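Local coordinates for protein alpha-L-arabinofuranosidase B (Aspergillus kawachii, PDB 6SXT) that hydrolyses terminal non-reducing alpha-L-arabinofuranosyl residues from arabinoxylan, arabinan and related plant polysaccharides and oligosaccharides, at residues N207-A212 and A258-S263; A231-A236 and G298-D303; D237-R242 and T253-A258. All coordinates share one frame; numbering follows the deposited sequence. Where two conformers were deposited one is given.

Contact 1: N207-A212 and A258-S263; sequences NLFSGA and ARPDYS. With LXE ([(1~{S},2~{S},3~{S},4~{S})-2-(hydroxymethyl)-3,4-bis(oxidanyl)cyclopentyl]azanium), chain G; EDO (1,2-ethanediol), chain P.
Pro260 sets its CG over one face of the Phe209 ring, in a proline-aromatic CH-pi contact close to the substrate-binding residues. Both segments belong to the catalytic domain, whose family falls in the concanavalin-like clan. Residues 207-212 include the short edge strand 208-209. Residues 258-263 form a loop after strand 250-257.

Pro260 CG sits over the middle of the Phe209 ring, 3.4 Å from its centroid and 6° off the ring normal. Pro260 CB leans toward one side of the same face, 3.5 Å from Phe209 CE1. The opposite face of the phenyl ring is met near its rim by Asn207 CB, which leaves the ring clamped between the two. Phe209 CG lies anti to its carbonyl carbon (chi1 -74°), a rotation that brings the ring to the proline. Tyr265 meets the same ring edge-to-face, and Trp239 touches both Phe209 and Pro260.

Ala212 contributes mainly its carbonyl. Ala212 O receives a CA-H...O contact from Pro260 CA at 3.3 Å. It also lies in the plane of the Tyr262 ring, at the edge, 3.8 Å from Tyr262 CE1. The hydroxyl of Tyr262 is bonded to the backbone N of Glu214. Asp261 is the centre of an inverse gamma turn, closed by a weak bond from Tyr262 N to Pro260 O.

Asn207 links this packing to the catalytic centre. Its backbone N donates to O5' of the bound inhibitor-derived cyclopentyl group at 3.1 Å, and its ND2 is held by Glu214 and Tyr265. A water joins the two segments: it donates to Ala212 O at 2.7 Å and accepts from Asp261 N at 2.9 Å.

Contact 2: A231-A236 and G298-D303; sequences AVKGGA and GYPSDD. With EDO (1,2-ethanediol), chain B.
Strand residues 233-235 and residues 299-302, which lead into a helix, run 132° apart. Their backbones come nearest at Lys233 and Tyr299, with CA atoms 6.2 Å apart. Ser301 takes the N-cap position of the helix.

Lys233 makes the largest share of the contact. Its aliphatic chain crosses one face of the Tyr299 ring at about a right angle. Lys233 CD stands 3.9 Å from the ring centroid, 19° off the normal, as a CH-pi contact. Beyond CG the chain is extended, which carries the ammonium group past the ring to the start of the helix. There Lys233 NZ forms a salt bridge with Asp302 OD1 at 2.8 Å. It also donates to Pro300 O at 2.9 Å, from a position tilted 33° out of the carbonyl plane. The edge of the Tyr299 ring rests against the backbone of Gly234, with Tyr299 CD1 3.6 Å from Gly234 C.

Glu305, one turn further along helix 302-315, gives Lys233 a second carboxylate. Lys238 of the adjacent strand 238-245 makes a cation-pi contact with Tyr299. The contact thus joins the N-terminal end of helix 302-315 to strand 227-235, which pairs with strands 145-152 and 238-245.

Contact 3: D237-R242 and T253-A258; sequences DKWAIR and TYYSGA. With EDO (1,2-ethanediol), chain P.
Trp239 and Gly257 exchange two backbone hydrogen bonds in this antiparallel beta hairpin. Trp239 N reaches Gly257 O at 2.9 Å, and Gly257 N returns to Trp239 O at 3.0 Å. Further along, Ile241 N donates to Tyr255 O.

Ile241 O accepts twice, from Tyr254 N at 2.8 Å and from Tyr255 N at 3.3 Å. This shared carbonyl marks a classic beta bulge and shifts the register before Arg242 meets Thr253.

Ala258 O also has two donors. Tyr255 OH approaches on a lone pair at 2.8 Å, while Trp239 NE1 makes only a weak bond at 2.9 Å. The same two side chains also pack against each other. Tyr255 CD2 lies over the centre of one face of the indole, with the ring planes at 31°. Trp239 CG lies between its backbone N and carbonyl carbon (chi1 63°), which folds the indole over toward the tyrosine.

On the side of the sheet carrying Ala240 and Ser256, Arg242 NE donates to Thr253 OG1 at 3.0 Å; the oxygen lies at the guanidinium edge, 27° out of its plane. The other guanidinium nitrogens are taken by Glu305, Asn306 and the carbonyl of Asp302.

In the sheet, strand 238-245 lies between strands 250-257 and 227-235. Helix 302-315 meets the Arg242 side, and strand 199-203 packs on the Trp239 and Ile241 side.

In the fold
All three contacts lie in the catalytic domain, on the same side of the chain's centre. Contacts 2 and 3 are about 9 Å apart between centres, contacts 1 and 3 about 10 Å, and contacts 1 and 2 about 16 Å. Along the chain, residues 207-212 come first, then 231-236, 237-242 and 253-258. Residues 258-263 and finally 298-303 follow. Contacts 2 and 3 share one sheet, where strands 227-235 and 238-245 are neighbours. Contacts 1 and 3 share Ala258, and Arg259 bonds back to Asp237 and Gly235. A continuous structure thus runs from helix 302-315, across the sheet, to the substrate-binding loop at Asn207.

Contact 1: N207-A212 and A258-S263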
loop_
_atom_site.group_PDB
_atom_site.type_symbol
_atom_site.label_atom_id
_atom_site.label_comp_id
_atom_site.label_asym_id
_atom_site.label_seq_id
_atom_site.Cartn_x
_atom_site.Cartn_y
_atom_site.Cartn_z
ATOM N N ASN A 207 -6.501 7.885 20.353
ATOM C CA ASN A 207 -7.877 8.015 19.842
ATOM C C ASN A 207 -7.773 8.187 18.314
ATOM O O ASN A 207 -7.086 9.089 17.902
ATOM C CB ASN A 207 -8.662 9.171 20.444
ATOM C CG ASN A 207 -9.657 8.744 21.529
ATOM O OD1 ASN A 207 -10.400 7.763 21.384
ATOM N ND2 ASN A 207 -9.556 9.413 22.677
ATOM N N LEU A 208 -8.589 7.407 17.612
ATOM C CA LEU A 208 -9.032 7.725 16.235
ATOM C C LEU A 208 -10.426 8.284 16.414
ATOM O O LEU A 208 -11.270 7.607 17.059
ATOM C CB LEU A 208 -9.036 6.458 15.409
ATOM C CG LEU A 208 -7.737 5.672 15.314
ATOM C CD1 LEU A 208 -7.934 4.443 14.452
ATOM C CD2 LEU A 208 -6.610 6.503 14.786
ATOM N N PHE A 209 -10.659 9.478 15.952
ATOM C CA PHE A 209 -11.948 10.166 16.077
ATOM C C PHE A 209 -12.689 10.159 14.750
ATOM O O PHE A 209 -12.188 10.638 13.731
ATOM C CB PHE A 209 -11.751 11.598 16.564
ATOM C CG PHE A 209 -11.388 11.689 18.030
ATOM C CD1 PHE A 209 -12.350 11.426 18.993
ATOM C CD2 PHE A 209 -10.150 12.114 18.442
ATOM C CE1 PHE A 209 -12.056 11.552 20.343
ATOM C CE2 PHE A 209 -9.869 12.289 19.788
ATOM C CZ PHE A 209 -10.808 11.964 20.728
ATOM N N SER A 210 -13.937 9.733 14.817
ATOM C CA SER A 210 -14.900 9.800 13.694
ATOM C C SER A 210 -15.810 11.014 13.838
ATOM O O SER A 210 -16.684 11.267 12.992
ATOM C CB SER A 210 -15.695 8.536 13.604
ATOM O OG SER A 210 -16.356 8.295 14.864
ATOM N N GLY A 211 -15.566 11.846 14.840
ATOM C CA GLY A 211 -16.278 13.107 15.094
ATOM C C GLY A 211 -16.021 13.567 16.522
ATOM O O GLY A 211 -15.076 13.083 17.128
ATOM N N ALA A 212 -16.899 14.423 17.042
ATOM C CA ALA A 212 -16.731 15.042 18.378
ATOM C C ALA A 212 -16.667 13.995 19.490
ATOM O O ALA A 212 -15.991 14.253 20.523
ATOM C CB ALA A 212 -17.876 16.024 18.612
ATOM N N ALA A 258 -15.827 21.673 17.086
ATOM C CA ALA A 258 -14.899 21.718 18.222
ATOM C C ALA A 258 -14.076 20.451 18.394
ATOM O O ALA A 258 -14.456 19.298 18.052
ATOM C CB ALA A 258 -15.717 22.012 19.466
ATOM N N ARG A 259 -12.903 20.596 19.044
ATOM C CA ARG A 259 -12.157 19.421 19.470
ATOM C C ARG A 259 -12.973 18.527 20.383
ATOM O O ARG A 259 -13.885 19.052 21.055
ATOM C CB ARG A 259 -10.857 19.709 20.242
ATOM C CG ARG A 259 -9.807 20.470 19.442
ATOM C CD ARG A 259 -8.954 19.563 18.557
ATOM N NE ARG A 259 -8.194 20.421 17.656
ATOM C CZ ARG A 259 -7.536 19.968 16.566
ATOM N NH1 ARG A 259 -7.500 18.689 16.278
ATOM N NH2 ARG A 259 -6.938 20.846 15.832
ATOM N N PRO A 260 -12.720 17.206 20.380
ATOM C CA PRO A 260 -13.414 16.268 21.243
ATOM C C PRO A 260 -13.214 16.757 22.690
ATOM O O PRO A 260 -12.098 17.120 23.016
ATOM C CB PRO A 260 -12.745 14.932 21.022
ATOM C CG PRO A 260 -12.138 15.037 19.608
ATOM C CD PRO A 260 -11.737 16.471 19.526
ATOM N N ASP A 261 -14.292 16.786 23.468
ATOM C CA ASP A 261 -14.266 17.362 24.842
ATOM C C ASP A 261 -13.720 16.249 25.762
ATOM O O ASP A 261 -14.454 15.711 26.618
ATOM C CB ASP A 261 -15.649 17.946 25.197
ATOM C CG ASP A 261 -16.114 19.231 24.461
ATOM O OD1 ASP A 261 -15.313 20.140 24.200
ATOM O OD2 ASP A 261 -17.321 19.343 24.148
ATOM N N TYR A 262 -12.463 15.833 25.586
ATOM C CA TYR A 262 -11.733 14.838 26.419
ATOM C C TYR A 262 -10.343 15.417 26.711
ATOM O O TYR A 262 -9.853 16.228 25.923
ATOM C CB TYR A 262 -11.579 13.474 25.764
ATOM C CG TYR A 262 -12.886 12.860 25.335
ATOM C CD1 TYR A 262 -13.426 13.174 24.102
ATOM C CD2 TYR A 262 -13.611 12.014 26.165
ATOM C CE1 TYR A 262 -14.657 12.703 23.709
ATOM C CE2 TYR A 262 -14.852 11.531 25.789
ATOM C CZ TYR A 262 -15.366 11.867 24.544
ATOM O OH TYR A 262 -16.567 11.407 24.112
ATOM N N SER A 263 -9.777 15.134 27.896
ATOM C CA SER A 263 -8.509 15.741 28.359
ATOM C C SER A 263 -7.416 15.527 27.316
ATOM O O SER A 263 -7.183 14.362 26.951
ATOM C CB SER A 263 -8.025 15.154 29.688
ATOM O OG SER A 263 -8.781 15.654 30.779
HETATM C "C1'" LXE G . -0.679 6.329 19.626
HETATM C "C2'" LXE G . -0.236 6.144 18.173
HETATM O "O2'" LXE G . 0.752 7.043 17.820
HETATM C "C3'" LXE G . -1.507 6.360 17.475
HETATM O "O3'" LXE G . -1.338 5.994 16.042
HETATM C "C4'" LXE G . -2.400 5.361 18.181
HETATM C "C5'" LXE G . -3.874 5.707 18.078
HETATM O "O5'" LXE G . -4.199 7.018 18.485
HETATM C "C6'" LXE G . -1.864 5.396 19.668
HETATM N "N1'" LXE G . -1.474 3.993 19.987
HETATM C C1 EDO P . -21.526 13.021 13.261
HETATM O O1 EDO P . -22.224 12.044 14.050
HETATM C C2 EDO P . -20.089 13.396 13.544
HETATM O O2 EDO P . -18.965 13.018 12.616
HETATM O O HOH W 1 -16.842 15.687 22.660
#

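Contact 2: A231-A236 and G298-D303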
loop_
_atom_site.group_PDB
_atom_site.type_symbol
_atom_site.label_atom_id
_atom_site.label_comp_id
_atom_site.label_asym_id
_atom_site.label_seq_id
_atom_site.Cartn_x
_atom_site.Cartn_y
_atom_site.Cartn_z
ATOM N N ALA A 231 -9.855 14.612 3.245
ATOM C CA ALA A 231 -9.349 15.963 3.530
ATOM C C ALA A 231 -9.616 16.253 4.998
ATOM O O ALA A 231 -10.795 16.201 5.439
ATOM C CB ALA A 231 -9.950 17.029 2.642
ATOM N N VAL A 232 -8.560 16.599 5.711
ATOM C CA VAL A 232 -8.627 16.805 7.185
ATOM C C VAL A 232 -7.996 18.149 7.490
ATOM O O VAL A 232 -6.983 18.555 6.848
ATOM C CB VAL A 232 -7.965 15.637 7.952
ATOM C CG1 VAL A 232 -7.576 16.031 9.382
ATOM C CG2 VAL A 232 -8.855 14.430 7.888
ATOM N N LYS A 233 -8.523 18.876 8.473
ATOM C CA LYS A 233 -7.918 20.154 8.862
ATOM C C LYS A 233 -8.193 20.373 10.343
ATOM O O LYS A 233 -9.140 19.779 10.872
ATOM C CB LYS A 233 -8.434 21.307 8.005
ATOM C CG LYS A 233 -9.953 21.445 7.907
ATOM C CD LYS A 233 -10.353 22.374 6.805
ATOM C CE LYS A 233 -11.847 22.452 6.565
ATOM N NZ LYS A 233 -12.126 23.226 5.314
ATOM N N GLY A 234 -7.269 21.105 10.958
ATOM C CA GLY A 234 -7.326 21.347 12.401
ATOM C C GLY A 234 -6.786 22.709 12.716
ATOM O O GLY A 234 -5.770 23.122 12.174
ATOM N N GLY A 235 -7.438 23.391 13.642
ATOM C CA GLY A 235 -6.953 24.675 14.152
ATOM C C GLY A 235 -7.305 24.767 15.630
ATOM O O GLY A 235 -7.481 23.762 16.267
ATOM N N ALA A 236 -7.426 26.007 16.113
ATOM C CA ALA A 236 -7.676 26.287 17.547
ATOM C C ALA A 236 -9.111 25.895 17.914
ATOM O O ALA A 236 -10.005 26.647 17.538
ATOM C CB ALA A 236 -7.392 27.763 17.761
ATOM N N GLY A 298 -1.764 26.695 7.929
ATOM C CA GLY A 298 -3.041 27.396 7.910
ATOM C C GLY A 298 -4.189 26.417 7.740
ATOM O O GLY A 298 -4.012 25.281 7.264
ATOM N N TYR A 299 -5.385 26.910 7.966
ATOM C CA TYR A 299 -6.615 26.121 7.972
ATOM C C TYR A 299 -7.345 26.344 6.664
ATOM O O TYR A 299 -7.875 27.412 6.418
ATOM C CB TYR A 299 -7.526 26.577 9.118
ATOM C CG TYR A 299 -8.691 25.686 9.398
ATOM C CD1 TYR A 299 -8.608 24.619 10.266
ATOM C CD2 TYR A 299 -9.948 25.995 8.900
ATOM C CE1 TYR A 299 -9.697 23.833 10.585
ATOM C CE2 TYR A 299 -11.054 25.220 9.217
ATOM C CZ TYR A 299 -10.940 24.144 10.074
ATOM O OH TYR A 299 -11.977 23.360 10.440
ATOM N N PRO A 300 -7.318 25.384 5.700
ATOM C CA PRO A 300 -7.861 25.685 4.376
ATOM C C PRO A 300 -9.369 25.904 4.416
ATOM O O PRO A 300 -10.068 25.248 5.192
ATOM C CB PRO A 300 -7.598 24.405 3.573
ATOM C CG PRO A 300 -6.436 23.778 4.286
ATOM C CD PRO A 300 -6.690 24.060 5.756
ATOM N N SER A 301 -9.807 26.832 3.578
ATOM C CA SER A 301 -11.259 27.045 3.377
ATOM C C SER A 301 -11.865 25.818 2.700
ATOM O O SER A 301 -11.202 25.076 1.971
ATOM C CB SER A 301 -11.537 28.270 2.592
ATOM O OG SER A 301 -11.088 28.159 1.234
ATOM N N ASP A 302 -13.173 25.635 2.894
ATOM C CA ASP A 302 -13.907 24.615 2.145
ATOM C C ASP A 302 -13.722 24.869 0.641
ATOM O O ASP A 302 -13.600 23.866 -0.106
ATOM C CB ASP A 302 -15.403 24.516 2.468
ATOM C CG ASP A 302 -15.744 23.907 3.813
ATOM O OD1 ASP A 302 -14.785 23.627 4.612
ATOM O OD2 ASP A 302 -16.932 23.654 4.049
ATOM N N ASP A 303 -13.757 26.132 0.224
ATOM C CA ASP A 303 -13.643 26.489 -1.211
ATOM C C ASP A 303 -12.300 25.987 -1.755
ATOM O O ASP A 303 -12.273 25.435 -2.857
ATOM C CB ASP A 303 -13.717 27.998 -1.424
ATOM C CG ASP A 303 -13.784 28.384 -2.891
ATOM O OD1 ASP A 303 -14.813 28.072 -3.536
ATOM O OD2 ASP A 303 -12.813 29.008 -3.376
HETATM C C1 EDO B . -7.363 28.589 13.797
HETATM O O1 EDO B . -6.477 28.080 14.670
HETATM C C2 EDO B . -6.715 29.536 12.915
HETATM O O2 EDO B . -7.173 29.283 11.596
#

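Contact 3: D237-R242 and T253-A258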
loop_
_atom_site.group_PDB
_atom_site.type_symbol
_atom_site.label_atom_id
_atom_site.label_comp_id
_atom_site.label_asym_id
_atom_site.label_seq_id
_atom_site.Cartn_x
_atom_site.Cartn_y
_atom_site.Cartn_z
ATOM N N ASP A 237 -9.235 24.760 18.545
ATOM C CA ASP A 237 -10.507 24.123 18.965
ATOM C C ASP A 237 -11.439 24.033 17.761
ATOM O O ASP A 237 -12.670 24.209 17.887
ATOM C CB ASP A 237 -11.183 24.957 20.058
ATOM C CG ASP A 237 -12.154 24.149 20.880
ATOM O OD1 ASP A 237 -12.139 22.945 20.803
ATOM O OD2 ASP A 237 -12.830 24.786 21.713
ATOM N N LYS A 238 -10.891 23.694 16.595
ATOM C CA LYS A 238 -11.775 23.345 15.456
ATOM C C LYS A 238 -11.050 22.282 14.621
ATOM O O LYS A 238 -9.801 22.326 14.523
ATOM C CB LYS A 238 -12.177 24.512 14.544
ATOM C CG LYS A 238 -11.073 25.345 13.923
ATOM C CD LYS A 238 -11.597 26.591 13.176
ATOM C CE LYS A 238 -10.505 27.316 12.408
ATOM N NZ LYS A 238 -10.994 28.596 11.829
ATOM N N TRP A 239 -11.806 21.378 14.008
ATOM C CA TRP A 239 -11.198 20.417 13.050
ATOM C C TRP A 239 -12.308 19.864 12.181
ATOM O O TRP A 239 -13.516 20.058 12.482
ATOM C CB TRP A 239 -10.453 19.305 13.773
ATOM C CG TRP A 239 -11.320 18.453 14.622
ATOM C CD1 TRP A 239 -11.928 18.851 15.794
ATOM C CD2 TRP A 239 -11.712 17.102 14.404
ATOM N NE1 TRP A 239 -12.596 17.811 16.328
ATOM C CE2 TRP A 239 -12.538 16.715 15.469
ATOM C CE3 TRP A 239 -11.458 16.152 13.396
ATOM C CZ2 TRP A 239 -13.117 15.457 15.551
ATOM C CZ3 TRP A 239 -12.028 14.924 13.482
ATOM C CH2 TRP A 239 -12.861 14.561 14.531
ATOM N N ALA A 240 -11.930 19.178 11.112
ATOM C CA ALA A 240 -12.944 18.670 10.172
ATOM C C ALA A 240 -12.448 17.433 9.433
ATOM O O ALA A 240 -11.223 17.258 9.239
ATOM C CB ALA A 240 -13.291 19.718 9.173
ATOM N N ILE A 241 -13.398 16.603 9.044
ATOM C CA ILE A 241 -13.208 15.446 8.143
ATOM C C ILE A 241 -14.091 15.713 6.949
ATOM O O ILE A 241 -15.296 15.846 7.128
ATOM C CB ILE A 241 -13.623 14.115 8.768
ATOM C CG1 ILE A 241 -12.810 13.804 10.033
ATOM C CG2 ILE A 241 -13.587 12.998 7.743
ATOM C CD1 ILE A 241 -13.353 12.653 10.814
ATOM N N ARG A 242 -13.504 15.629 5.764
ATOM C CA ARG A 242 -14.280 15.688 4.513
ATOM C C ARG A 242 -13.836 14.529 3.619
ATOM O O ARG A 242 -12.655 14.149 3.684
ATOM C CB ARG A 242 -14.047 17.032 3.833
ATOM C CG ARG A 242 -14.399 18.211 4.707
ATOM C CD ARG A 242 -14.258 19.548 4.014
ATOM N NE ARG A 242 -15.333 19.777 3.049
ATOM C CZ ARG A 242 -15.240 20.540 1.969
ATOM N NH1 ARG A 242 -14.121 21.143 1.626
ATOM N NH2 ARG A 242 -16.312 20.669 1.208
ATOM N N THR A 253 -18.826 16.983 4.015
ATOM C CA THR A 253 -18.245 17.180 5.339
ATOM C C THR A 253 -18.874 16.185 6.306
ATOM O O THR A 253 -20.111 16.180 6.453
ATOM C CB THR A 253 -18.385 18.635 5.780
ATOM O OG1 THR A 253 -17.689 19.443 4.838
ATOM C CG2 THR A 253 -17.855 18.816 7.181
ATOM N N TYR A 254 -18.069 15.344 6.924
ATOM C CA TYR A 254 -18.634 14.359 7.869
ATOM C C TYR A 254 -18.356 14.741 9.315
ATOM O O TYR A 254 -19.103 14.242 10.197
ATOM C CB TYR A 254 -18.208 12.960 7.459
ATOM C CG TYR A 254 -18.692 12.644 6.077
ATOM C CD1 TYR A 254 -20.046 12.542 5.827
ATOM C CD2 TYR A 254 -17.805 12.443 5.030
ATOM C CE1 TYR A 254 -20.521 12.253 4.563
ATOM C CE2 TYR A 254 -18.277 12.170 3.752
ATOM C CZ TYR A 254 -19.634 12.063 3.525
ATOM O OH TYR A 254 -20.176 11.765 2.304
ATOM N N TYR A 255 -17.441 15.629 9.575
ATOM C CA TYR A 255 -17.312 16.300 10.883
ATOM C C TYR A 255 -16.778 17.676 10.631
ATOM O O TYR A 255 -15.852 17.889 9.830
ATOM C CB TYR A 255 -16.393 15.568 11.892
ATOM C CG TYR A 255 -16.390 16.288 13.214
ATOM C CD1 TYR A 255 -17.559 16.240 13.956
ATOM C CD2 TYR A 255 -15.399 17.191 13.544
ATOM C CE1 TYR A 255 -17.674 17.032 15.083
ATOM C CE2 TYR A 255 -15.492 18.003 14.677
ATOM C CZ TYR A 255 -16.651 17.918 15.441
ATOM O OH TYR A 255 -16.790 18.751 16.537
ATOM N N SER A 256 -17.250 18.643 11.417
ATOM C CA SER A 256 -16.663 19.996 11.462
ATOM C C SER A 256 -17.061 20.658 12.767
ATOM O O SER A 256 -18.238 20.689 13.073
ATOM C CB SER A 256 -17.121 20.869 10.339
ATOM O OG SER A 256 -16.573 22.174 10.493
ATOM N N GLY A 257 -16.075 21.076 13.541
ATOM C CA GLY A 257 -16.415 21.756 14.781
ATOM C C GLY A 257 -15.397 21.516 15.837
ATOM O O GLY A 257 -14.235 21.274 15.526
ATOM N N ALA A 258 -15.827 21.673 17.086
ATOM C CA ALA A 258 -14.899 21.718 18.222
ATOM C C ALA A 258 -14.076 20.451 18.394
ATOM O O ALA A 258 -14.456 19.298 18.052
ATOM C CB ALA A 258 -15.717 22.012 19.466
HETATM C C1 EDO P . -21.526 13.021 13.261
HETATM O O1 EDO P . -22.224 12.044 14.050
HETATM C C2 EDO P . -20.089 13.396 13.544
HETATM O O2 EDO P . -18.965 13.018 12.616
#